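Local coordinates for putative secreted endoglycosylceramidase (Rhodococcus hoagii, PDB 6JYZ), which probably hydrolyses O-glycosidic bonds in galactose-linked ceramide lipids, as an endogalactosylceramidase of glycoside hydrolase family 5, at residues A266-F271 / P291-Q296; S295-V300 / W330-D335; I432-P437 / W461-E466. All blocks are in the same frame, centred on the assembly; numbering follows the deposited sequence.

Interaction 1: residues A266-F271 / P291-Q296; sequences ALWSAF and PHLYSQ
Trp-268 and Pro-291 meet by CH-pi packing: CB of Pro-291 sits over one face of the indole, 3.4 Å from the centroid of the five-membered ring of Trp-268. At the indole edge, near its plane, His-292 O lies 3.4 Å from Trp-268 CD1, while Leu-293 CD2 comes in obliquely toward NE1. Tyr-294 is met at its edge, where its CD2 is 3.9 Å from Ser-269 CB. With CG of Trp-268 anti to the backbone N (chi1 -166°), the indole lies face-on to Pro-291 CB, the two side chains running side by side. Two waters fill in the polar part. One donates to Ser-269 OG (2.9 Å) and accepts from His-292 N; the other accepts from Tyr-294 N (3.0 Å) and also lies against Trp-268 O. Ser-269 OG and His-292 ND1 both bond to OE2 of Glu-222, and Tyr-294 OH bonds to Glu-329. The two segments follow the parallel-paired strands 259-262 and 287-289, at the barrel end where family 5 enzymes carry the active site. Helix 307-321 closes the apolar side, Ile-313 on Trp-268 and Ala-314 on Pro-291 and Leu-293.

Interaction 2: residues S295-V300 / W330-D335; sequences SQSINV and WGWFGD
Ser-297 meets Trp-332 with its first side-chain atom: CB stands over one face of the indole, 3.7 Å from the centroid of the five-membered ring of Trp-332, a CH-pi contact. From there OG is turned opposite the backbone N (chi1 180°), which carries it past the indole to Gly-331. Ser-297 OG donates to Gly-331 O at 2.7 Å, in the carbonyl plane, and takes a bond from a water 2.8 Å away from that OG. The same water accepts from Phe-333 N, so one hydroxyl ties two backbone groups of the facing segment. The indole is gripped at its edge too: Trp-332 NE1 donates to Gln-296 O at 2.9 Å, an N-H...O angle of 144° showing a bent bond, with the donor 37° above the carbonyl plane. With an alanine here, Gln-296 O would probably lose its indole donor and a gap would open beneath Ser-297 CB. Farther out, Ile-298 CG2 packs on the edge of the Phe-333 ring, 3.8 Å from Phe-333 CD2. Gly-331 is extended so far that a CB would jam against the preceding carbonyl O. The contact joins loops after strands 287-289 and 326-330 of the family 5 (beta/alpha)8 barrel; helix 336-353 lines Trp-332 with Gln-339, Gln-342 and Val-343, and Phe-401 of helix 399-405 adds to that packing.

Interaction 3: residues I432-P437 / W461-E466; sequences IEAWYP and WRLIGE. With IPA (isopropyl alcohol), chain C.
The Arg-462 chain bends at chi2 (-77°) and chi3 (-64°), which brings its guanidinium over toward the neighbouring strand, while Glu-433 runs extended beyond CG (chi2 -179°), and these shapes bring guanidinium and carboxylate together above the two strands. NH2 of Arg-462 and OE1 of Glu-433 form a salt bridge at 3.1 Å, with OE1 in plane at the guanidinium edge and the two groups nearly coplanar. An isopropanol, probably from the crystallisation liquor, donates from O2 to the same Glu-433 OE1 at 2.9 Å and is also bonded to Arg-411. Beneath, the antiparallel strands 432-437 and 461-466 pair evenly. Six N-H...O bonds run between Ile-432 and Gly-465, Ala-434 and Leu-463, and Tyr-436 and Trp-461; the shortest include Trp-461 N to Tyr-436 O at 2.8 Å. CA-H...O contacts fall between them, as from Ile-464 CA to Ile-432 O at 3.2 Å. The opposite face is apolar: the Tyr-436 ring crosses Leu-463, edge on, with CE1 3.8 Å from Leu-463 CB. Phe-424 and Val-473, from the four-stranded sheet, pack against this face, consistent with a beta-sandwich; the other face sets the Glu-433/Arg-462 pair among Trp-435 and Ile-464. There Arg-38 holds OE2 of Glu-433, so both carboxylate oxygens have arginine partners, which would probably stabilise its negative charge.

Interactions 1 and 2 are neighbours in the family 5 domain, sharing Ser-295 and Gln-296 and touching through a probable Ala-270 O to Val-300 N hydrogen bond of 2.9 Å. Interaction 1 is the more buried, bridged by water and indole packing beside Glu-222 and Glu-329; interaction 2 carries the same loop outward to partly exposed ground and adds direct side-chain-to-backbone hydrogen bonds. Interaction 3 stands apart, its centre about 32 Å from that of interaction 1, and its nearest atoms are about 13 Å from those of interaction 2. There, regular strand pairing replaces the helix-to-loop and loop-to-loop packing of the other two, with a salt bridge on one face, a kind of bond absent between their segments.

Interaction 1: residues A266-F271 / P291-Q296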
loop_
_atom_site.group_PDB
_atom_site.type_symbol
_atom_site.label_atom_id
_atom_site.label_comp_id
_atom_site.label_asym_id
_atom_site.label_seq_id
_atom_site.Cartn_x
_atom_site.Cartn_y
_atom_site.Cartn_z
ATOM N N ALA A 266 -0.841 -9.984 -9.049
ATOM C CA ALA A 266 -0.878 -8.737 -9.804
ATOM C C ALA A 266 -2.031 -8.692 -10.805
ATOM O O ALA A 266 -2.387 -7.591 -11.223
ATOM C CB ALA A 266 0.444 -8.608 -10.561
ATOM N N LEU A 267 -2.546 -9.843 -11.247
ATOM C CA LEU A 267 -3.670 -9.790 -12.177
ATOM C C LEU A 267 -4.838 -9.023 -11.612
ATOM O O LEU A 267 -5.602 -8.408 -12.387
ATOM C CB LEU A 267 -4.117 -11.208 -12.565
ATOM C CG LEU A 267 -3.033 -11.983 -13.305
ATOM C CD1 LEU A 267 -3.506 -13.436 -13.500
ATOM C CD2 LEU A 267 -2.646 -11.386 -14.639
ATOM N N TRP A 268 -5.080 -9.014 -10.307
ATOM C CA TRP A 268 -6.213 -8.234 -9.768
ATOM C C TRP A 268 -6.068 -6.786 -10.144
ATOM O O TRP A 268 -7.082 -6.100 -10.409
ATOM C CB TRP A 268 -6.253 -8.392 -8.236
ATOM C CG TRP A 268 -7.554 -7.903 -7.639
ATOM C CD1 TRP A 268 -8.030 -6.607 -7.597
ATOM C CD2 TRP A 268 -8.549 -8.722 -7.023
ATOM N NE1 TRP A 268 -9.279 -6.593 -6.993
ATOM C CE2 TRP A 268 -9.619 -7.864 -6.647
ATOM C CE3 TRP A 268 -8.645 -10.072 -6.714
ATOM C CZ2 TRP A 268 -10.757 -8.351 -5.989
ATOM C CZ3 TRP A 268 -9.778 -10.561 -6.071
ATOM C CH2 TRP A 268 -10.831 -9.699 -5.730
ATOM N N SER A 269 -4.848 -6.263 -10.191
ATOM C CA SER A 269 -4.627 -4.863 -10.534
ATOM C C SER A 269 -4.919 -4.525 -11.973
ATOM O O SER A 269 -4.906 -3.301 -12.290
ATOM C CB SER A 269 -3.190 -4.460 -10.234
ATOM O OG SER A 269 -2.967 -4.634 -8.854
ATOM N N ALA A 270 -5.100 -5.520 -12.845
ATOM C CA ALA A 270 -5.467 -5.267 -14.249
ATOM C C ALA A 270 -6.888 -5.691 -14.569
ATOM O O ALA A 270 -7.421 -5.252 -15.609
ATOM C CB ALA A 270 -4.495 -6.050 -15.119
ATOM N N PHE A 271 -7.543 -6.496 -13.752
ATOM C CA PHE A 271 -8.855 -7.025 -14.089
ATOM C C PHE A 271 -9.902 -6.719 -13.037
ATOM O O PHE A 271 -11.111 -6.861 -13.348
ATOM C CB PHE A 271 -8.806 -8.559 -14.240
ATOM C CG PHE A 271 -7.991 -8.968 -15.447
ATOM C CD1 PHE A 271 -8.587 -8.868 -16.726
ATOM C CD2 PHE A 271 -6.630 -9.194 -15.385
ATOM C CE1 PHE A 271 -7.830 -9.194 -17.853
ATOM C CE2 PHE A 271 -5.870 -9.457 -16.529
ATOM C CZ PHE A 271 -6.520 -9.462 -17.747
ATOM N N PRO A 291 -6.323 -6.495 -2.067
ATOM C CA PRO A 291 -6.286 -6.270 -3.517
ATOM C C PRO A 291 -6.136 -4.783 -3.788
ATOM O O PRO A 291 -6.442 -3.931 -2.933
ATOM C CB PRO A 291 -7.675 -6.759 -3.966
ATOM C CG PRO A 291 -8.567 -6.379 -2.790
ATOM C CD PRO A 291 -7.697 -6.698 -1.567
ATOM N N HIS A 292 -5.594 -4.465 -4.945
ATOM C CA HIS A 292 -5.410 -3.101 -5.419
ATOM C C HIS A 292 -6.555 -2.768 -6.354
ATOM O O HIS A 292 -6.759 -3.429 -7.376
ATOM C CB HIS A 292 -4.047 -2.889 -6.096
ATOM C CG HIS A 292 -2.939 -3.212 -5.123
ATOM N ND1 HIS A 292 -1.616 -3.295 -5.529
ATOM C CD2 HIS A 292 -2.970 -3.422 -3.770
ATOM C CE1 HIS A 292 -0.869 -3.547 -4.432
ATOM N NE2 HIS A 292 -1.651 -3.647 -3.350
ATOM N N LEU A 293 -7.342 -1.776 -5.934
ATOM C CA LEU A 293 -8.662 -1.524 -6.593
ATOM C C LEU A 293 -8.533 -0.507 -7.702
ATOM O O LEU A 293 -8.791 0.694 -7.523
ATOM C CB LEU A 293 -9.679 -1.075 -5.543
ATOM C CG LEU A 293 -9.892 -2.045 -4.392
ATOM C CD1 LEU A 293 -11.036 -1.568 -3.461
ATOM C CD2 LEU A 293 -10.275 -3.436 -4.888
ATOM N N TYR A 294 -8.094 -0.981 -8.868
ATOM C CA TYR A 294 -7.776 -0.143 -10.014
ATOM C C TYR A 294 -8.876 -0.143 -11.093
ATOM O O TYR A 294 -8.641 0.418 -12.175
ATOM C CB TYR A 294 -6.414 -0.545 -10.619
ATOM C CG TYR A 294 -5.232 0.006 -9.836
ATOM C CD1 TYR A 294 -5.027 1.370 -9.634
ATOM C CD2 TYR A 294 -4.272 -0.823 -9.282
ATOM C CE1 TYR A 294 -3.901 1.884 -9.007
ATOM C CE2 TYR A 294 -3.124 -0.352 -8.649
ATOM C CZ TYR A 294 -2.952 1.006 -8.511
ATOM O OH TYR A 294 -1.842 1.580 -7.941
ATOM N N SER A 295 -10.066 -0.678 -10.782
ATOM C CA SER A 295 -11.177 -0.647 -11.732
ATOM C C SER A 295 -11.495 0.793 -12.130
ATOM O O SER A 295 -11.583 1.696 -11.299
ATOM C CB SER A 295 -12.359 -1.349 -11.221
ATOM O OG SER A 295 -12.083 -2.734 -10.963
ATOM N N GLN A 296 -11.662 0.968 -13.436
ATOM C CA GLN A 296 -11.957 2.261 -14.092
ATOM C C GLN A 296 -10.813 3.236 -13.937
ATOM O O GLN A 296 -10.979 4.458 -14.201
ATOM C CB GLN A 296 -13.315 2.863 -13.708
ATOM C CG GLN A 296 -14.398 1.893 -14.033
ATOM C CD GLN A 296 -15.767 2.521 -14.019
ATOM O OE1 GLN A 296 -16.395 2.758 -12.996
ATOM N NE2 GLN A 296 -16.283 2.746 -15.221
HETATM O O HOH W 1 -8.216 -3.485 -10.435
HETATM O O HOH W 2 -4.147 -6.222 -6.713
#

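Interaction 2: residues S295-V300 / W330-D335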
loop_
_atom_site.group_PDB
_atom_site.type_symbol
_atom_site.label_atom_id
_atom_site.label_comp_id
_atom_site.label_asym_id
_atom_site.label_seq_id
_atom_site.Cartn_x
_atom_site.Cartn_y
_atom_site.Cartn_z
ATOM N N SER A 295 -10.066 -0.678 -10.782
ATOM C CA SER A 295 -11.177 -0.647 -11.732
ATOM C C SER A 295 -11.495 0.793 -12.130
ATOM O O SER A 295 -11.583 1.696 -11.299
ATOM C CB SER A 295 -12.359 -1.349 -11.221
ATOM O OG SER A 295 -12.083 -2.734 -10.963
ATOM N N GLN A 296 -11.662 0.968 -13.436
ATOM C CA GLN A 296 -11.957 2.261 -14.092
ATOM C C GLN A 296 -10.813 3.236 -13.937
ATOM O O GLN A 296 -10.979 4.458 -14.201
ATOM C CB GLN A 296 -13.315 2.863 -13.708
ATOM C CG GLN A 296 -14.398 1.893 -14.033
ATOM C CD GLN A 296 -15.767 2.521 -14.019
ATOM O OE1 GLN A 296 -16.395 2.758 -12.996
ATOM N NE2 GLN A 296 -16.283 2.746 -15.221
ATOM N N SER A 297 -9.606 2.770 -13.589
ATOM C CA SER A 297 -8.404 3.550 -13.617
ATOM C C SER A 297 -7.429 2.987 -14.661
ATOM O O SER A 297 -7.145 3.618 -15.665
ATOM C CB SER A 297 -7.716 3.682 -12.242
ATOM O OG SER A 297 -6.570 4.442 -12.390
ATOM N N ILE A 298 -6.918 1.765 -14.404
ATOM C CA ILE A 298 -5.880 1.168 -15.230
ATOM C C ILE A 298 -6.186 -0.296 -15.538
ATOM O O ILE A 298 -5.272 -1.022 -15.973
ATOM C CB ILE A 298 -4.465 1.372 -14.642
ATOM C CG1 ILE A 298 -4.361 0.740 -13.245
ATOM C CG2 ILE A 298 -4.072 2.859 -14.650
ATOM C CD1 ILE A 298 -2.907 0.662 -12.756
ATOM N N ASN A 299 -7.428 -0.733 -15.432
ATOM C CA ASN A 299 -7.753 -2.101 -15.841
ATOM C C ASN A 299 -7.748 -2.215 -17.362
ATOM O O ASN A 299 -7.855 -1.224 -18.086
ATOM C CB ASN A 299 -9.095 -2.536 -15.257
ATOM C CG ASN A 299 -9.008 -3.016 -13.833
ATOM O OD1 ASN A 299 -7.942 -3.025 -13.217
ATOM N ND2 ASN A 299 -10.171 -3.377 -13.328
ATOM N N VAL A 300 -7.763 -3.452 -17.856
ATOM C CA VAL A 300 -7.862 -3.701 -19.297
ATOM C C VAL A 300 -9.161 -3.087 -19.822
ATOM O O VAL A 300 -9.123 -2.457 -20.913
ATOM C CB VAL A 300 -7.802 -5.218 -19.572
ATOM C CG1 VAL A 300 -7.975 -5.496 -21.097
ATOM C CG2 VAL A 300 -6.448 -5.755 -19.115
ATOM N N TRP A 330 -4.517 2.270 -4.807
ATOM C CA TRP A 330 -5.579 2.735 -5.708
ATOM C C TRP A 330 -5.141 4.100 -6.153
ATOM O O TRP A 330 -4.289 4.753 -5.532
ATOM C CB TRP A 330 -6.921 2.761 -4.982
ATOM C CG TRP A 330 -7.026 3.805 -3.911
ATOM C CD1 TRP A 330 -6.643 3.684 -2.587
ATOM C CD2 TRP A 330 -7.670 5.093 -4.049
ATOM N NE1 TRP A 330 -6.974 4.830 -1.889
ATOM C CE2 TRP A 330 -7.603 5.691 -2.761
ATOM C CE3 TRP A 330 -8.246 5.773 -5.124
ATOM C CZ2 TRP A 330 -8.199 6.927 -2.510
ATOM C CZ3 TRP A 330 -8.878 6.978 -4.867
ATOM C CH2 TRP A 330 -8.844 7.538 -3.580
ATOM N N GLY A 331 -5.675 4.568 -7.276
ATOM C CA GLY A 331 -5.317 5.929 -7.690
ATOM C C GLY A 331 -5.695 6.150 -9.138
ATOM O O GLY A 331 -5.946 5.204 -9.885
ATOM N N TRP A 332 -5.760 7.445 -9.479
ATOM C CA TRP A 332 -5.966 7.902 -10.861
ATOM C C TRP A 332 -4.764 8.719 -11.262
ATOM O O TRP A 332 -4.141 9.387 -10.434
ATOM C CB TRP A 332 -7.281 8.708 -11.013
ATOM C CG TRP A 332 -8.416 7.761 -11.299
ATOM C CD1 TRP A 332 -8.950 7.491 -12.536
ATOM C CD2 TRP A 332 -9.144 6.916 -10.377
ATOM N NE1 TRP A 332 -9.931 6.537 -12.425
ATOM C CE2 TRP A 332 -10.065 6.160 -11.115
ATOM C CE3 TRP A 332 -9.139 6.700 -8.982
ATOM C CZ2 TRP A 332 -10.920 5.200 -10.573
ATOM C CZ3 TRP A 332 -10.010 5.787 -8.422
ATOM C CH2 TRP A 332 -10.882 5.038 -9.198
ATOM N N PHE A 333 -4.427 8.649 -12.561
ATOM C CA PHE A 333 -3.108 9.091 -13.031
ATOM C C PHE A 333 -3.182 10.140 -14.146
ATOM O O PHE A 333 -2.116 10.564 -14.610
ATOM C CB PHE A 333 -2.287 7.862 -13.482
ATOM C CG PHE A 333 -2.199 6.839 -12.359
ATOM C CD1 PHE A 333 -1.409 7.115 -11.252
ATOM C CD2 PHE A 333 -2.963 5.661 -12.418
ATOM C CE1 PHE A 333 -1.414 6.241 -10.156
ATOM C CE2 PHE A 333 -2.892 4.759 -11.343
ATOM C CZ PHE A 333 -2.109 5.058 -10.241
ATOM N N GLY A 334 -4.391 10.483 -14.553
ATOM C CA GLY A 334 -4.562 11.464 -15.646
ATOM C C GLY A 334 -4.932 12.832 -15.079
ATOM O O GLY A 334 -4.542 13.250 -14.000
ATOM N N ASP A 335 -5.706 13.542 -15.910
ATOM C CA ASP A 335 -6.058 14.928 -15.614
ATOM C C ASP A 335 -7.113 14.970 -14.506
ATOM O O ASP A 335 -8.199 14.416 -14.687
ATOM C CB ASP A 335 -6.664 15.558 -16.878
ATOM C CG ASP A 335 -7.060 17.012 -16.759
ATOM O OD1 ASP A 335 -6.972 17.621 -15.652
ATOM O OD2 ASP A 335 -7.256 17.568 -17.873
HETATM O O HOH W 3 -5.886 6.590 -14.118
#

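Interaction 3: residues I432-P437 / W461-E466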
loop_
_atom_site.group_PDB
_atom_site.type_symbol
_atom_site.label_atom_id
_atom_site.label_comp_id
_atom_site.label_asym_id
_atom_site.label_seq_id
_atom_site.Cartn_x
_atom_site.Cartn_y
_atom_site.Cartn_z
ATOM N N ILE A 432 -13.920 8.594 20.536
ATOM C CA ILE A 432 -13.971 8.886 19.108
ATOM C C ILE A 432 -12.819 9.780 18.737
ATOM O O ILE A 432 -12.570 10.796 19.439
ATOM C CB ILE A 432 -15.287 9.628 18.800
ATOM C CG1 ILE A 432 -16.474 8.692 19.024
ATOM C CG2 ILE A 432 -15.298 10.151 17.368
ATOM C CD1 ILE A 432 -17.822 9.422 19.229
ATOM N N GLU A 433 -12.128 9.521 17.616
ATOM C CA GLU A 433 -11.154 10.421 17.065
ATOM C C GLU A 433 -11.426 10.628 15.600
ATOM O O GLU A 433 -11.521 9.613 14.856
ATOM C CB GLU A 433 -9.755 9.863 17.212
ATOM C CG GLU A 433 -9.366 9.749 18.676
ATOM C CD GLU A 433 -7.955 9.202 18.910
ATOM O OE1 GLU A 433 -7.001 9.644 18.218
ATOM O OE2 GLU A 433 -7.801 8.440 19.867
ATOM N N ALA A 434 -11.606 11.839 15.129
ATOM C CA ALA A 434 -11.968 12.082 13.739
ATOM C C ALA A 434 -11.166 13.227 13.160
ATOM O O ALA A 434 -10.715 14.143 13.908
ATOM C CB ALA A 434 -13.446 12.274 13.576
ATOM N N TRP A 435 -11.024 13.249 11.837
ATOM C CA TRP A 435 -10.355 14.303 11.083
ATOM C C TRP A 435 -11.351 15.090 10.249
ATOM O O TRP A 435 -12.242 14.516 9.634
ATOM C CB TRP A 435 -9.374 13.600 10.106
ATOM C CG TRP A 435 -8.909 14.456 8.973
ATOM C CD1 TRP A 435 -9.333 14.417 7.663
ATOM C CD2 TRP A 435 -7.956 15.562 8.991
ATOM N NE1 TRP A 435 -8.722 15.372 6.888
ATOM C CE2 TRP A 435 -7.883 16.105 7.692
ATOM C CE3 TRP A 435 -7.126 16.074 10.014
ATOM C CZ2 TRP A 435 -6.962 17.125 7.381
ATOM C CZ3 TRP A 435 -6.223 17.090 9.680
ATOM C CH2 TRP A 435 -6.154 17.597 8.383
ATOM N N TYR A 436 -11.093 16.408 10.153
ATOM C CA TYR A 436 -11.830 17.273 9.245
ATOM C C TYR A 436 -10.839 18.199 8.550
ATOM O O TYR A 436 -10.029 18.814 9.248
ATOM C CB TYR A 436 -12.871 18.158 9.975
ATOM C CG TYR A 436 -13.919 17.364 10.701
ATOM C CD1 TYR A 436 -13.676 16.853 11.967
ATOM C CD2 TYR A 436 -15.100 17.075 10.065
ATOM C CE1 TYR A 436 -14.562 15.997 12.578
ATOM C CE2 TYR A 436 -16.033 16.240 10.689
ATOM C CZ TYR A 436 -15.752 15.704 11.924
ATOM O OH TYR A 436 -16.623 14.826 12.516
ATOM N N PRO A 437 -10.843 18.352 7.228
ATOM C CA PRO A 437 -9.878 19.232 6.562
ATOM C C PRO A 437 -10.337 20.685 6.581
ATOM O O PRO A 437 -11.540 20.967 6.634
ATOM C CB PRO A 437 -9.912 18.735 5.086
ATOM C CG PRO A 437 -11.344 18.210 4.911
ATOM C CD PRO A 437 -11.684 17.612 6.274
ATOM N N TRP A 461 -8.554 19.909 11.389
ATOM C CA TRP A 461 -9.075 19.835 12.717
ATOM C C TRP A 461 -9.128 18.395 13.165
ATOM O O TRP A 461 -9.440 17.507 12.358
ATOM C CB TRP A 461 -10.496 20.385 12.810
ATOM C CG TRP A 461 -10.575 21.796 12.344
ATOM C CD1 TRP A 461 -10.599 22.249 11.059
ATOM C CD2 TRP A 461 -10.637 22.927 13.220
ATOM N NE1 TRP A 461 -10.616 23.620 11.075
ATOM C CE2 TRP A 461 -10.706 24.052 12.362
ATOM C CE3 TRP A 461 -10.679 23.098 14.609
ATOM C CZ2 TRP A 461 -10.737 25.354 12.883
ATOM C CZ3 TRP A 461 -10.773 24.379 15.127
ATOM C CH2 TRP A 461 -10.808 25.476 14.255
ATOM N N ARG A 462 -8.842 18.161 14.440
ATOM C CA ARG A 462 -9.036 16.839 15.051
ATOM C C ARG A 462 -10.130 16.934 16.064
ATOM O O ARG A 462 -10.140 17.861 16.932
ATOM C CB ARG A 462 -7.740 16.363 15.690
ATOM C CG ARG A 462 -6.719 15.928 14.653
ATOM C CD ARG A 462 -7.071 14.505 14.085
ATOM N NE ARG A 462 -6.999 13.495 15.129
ATOM C CZ ARG A 462 -5.922 12.859 15.499
ATOM N NH1 ARG A 462 -4.793 13.143 14.896
ATOM N NH2 ARG A 462 -6.030 11.975 16.479
ATOM N N LEU A 463 -11.088 16.018 16.066
ATOM C CA LEU A 463 -12.154 15.897 16.999
ATOM C C LEU A 463 -11.868 14.747 17.939
ATOM O O LEU A 463 -11.474 13.640 17.493
ATOM C CB LEU A 463 -13.464 15.694 16.237
ATOM C CG LEU A 463 -14.609 15.232 17.113
ATOM C CD1 LEU A 463 -15.242 16.356 17.899
ATOM C CD2 LEU A 463 -15.702 14.599 16.232
ATOM N N ILE A 464 -12.130 14.949 19.213
ATOM C CA ILE A 464 -12.202 13.891 20.193
ATOM C C ILE A 464 -13.472 14.006 20.964
ATOM O O ILE A 464 -14.060 15.084 21.104
ATOM C CB ILE A 464 -10.973 13.902 21.121
ATOM C CG1 ILE A 464 -9.643 13.833 20.376
ATOM C CG2 ILE A 464 -11.049 12.834 22.190
ATOM C CD1 ILE A 464 -9.226 12.482 19.931
ATOM N N GLY A 465 -13.987 12.907 21.453
ATOM C CA GLY A 465 -15.112 12.890 22.344
ATOM C C GLY A 465 -15.386 11.493 22.847
ATOM O O GLY A 465 -14.722 10.548 22.384
ATOM N N GLU A 466 -16.231 11.300 23.822
ATOM C CA GLU A 466 -16.470 10.005 24.424
ATOM C C GLU A 466 -17.878 9.521 24.150
ATOM O O GLU A 466 -18.853 10.225 24.438
ATOM C CB GLU A 466 -16.342 10.104 25.965
ATOM C CG GLU A 466 -16.190 8.742 26.646
ATOM C CD GLU A 466 -14.920 7.916 26.412
ATOM O OE1 GLU A 466 -13.936 8.464 25.880
ATOM O OE2 GLU A 466 -14.916 6.705 26.777
HETATM C C1 IPA C . -6.389 5.860 14.820
HETATM C C2 IPA C . -6.224 6.673 16.107
HETATM C C3 IPA C . -4.882 6.544 16.750
HETATM O O2 IPA C . -6.359 8.071 15.821
#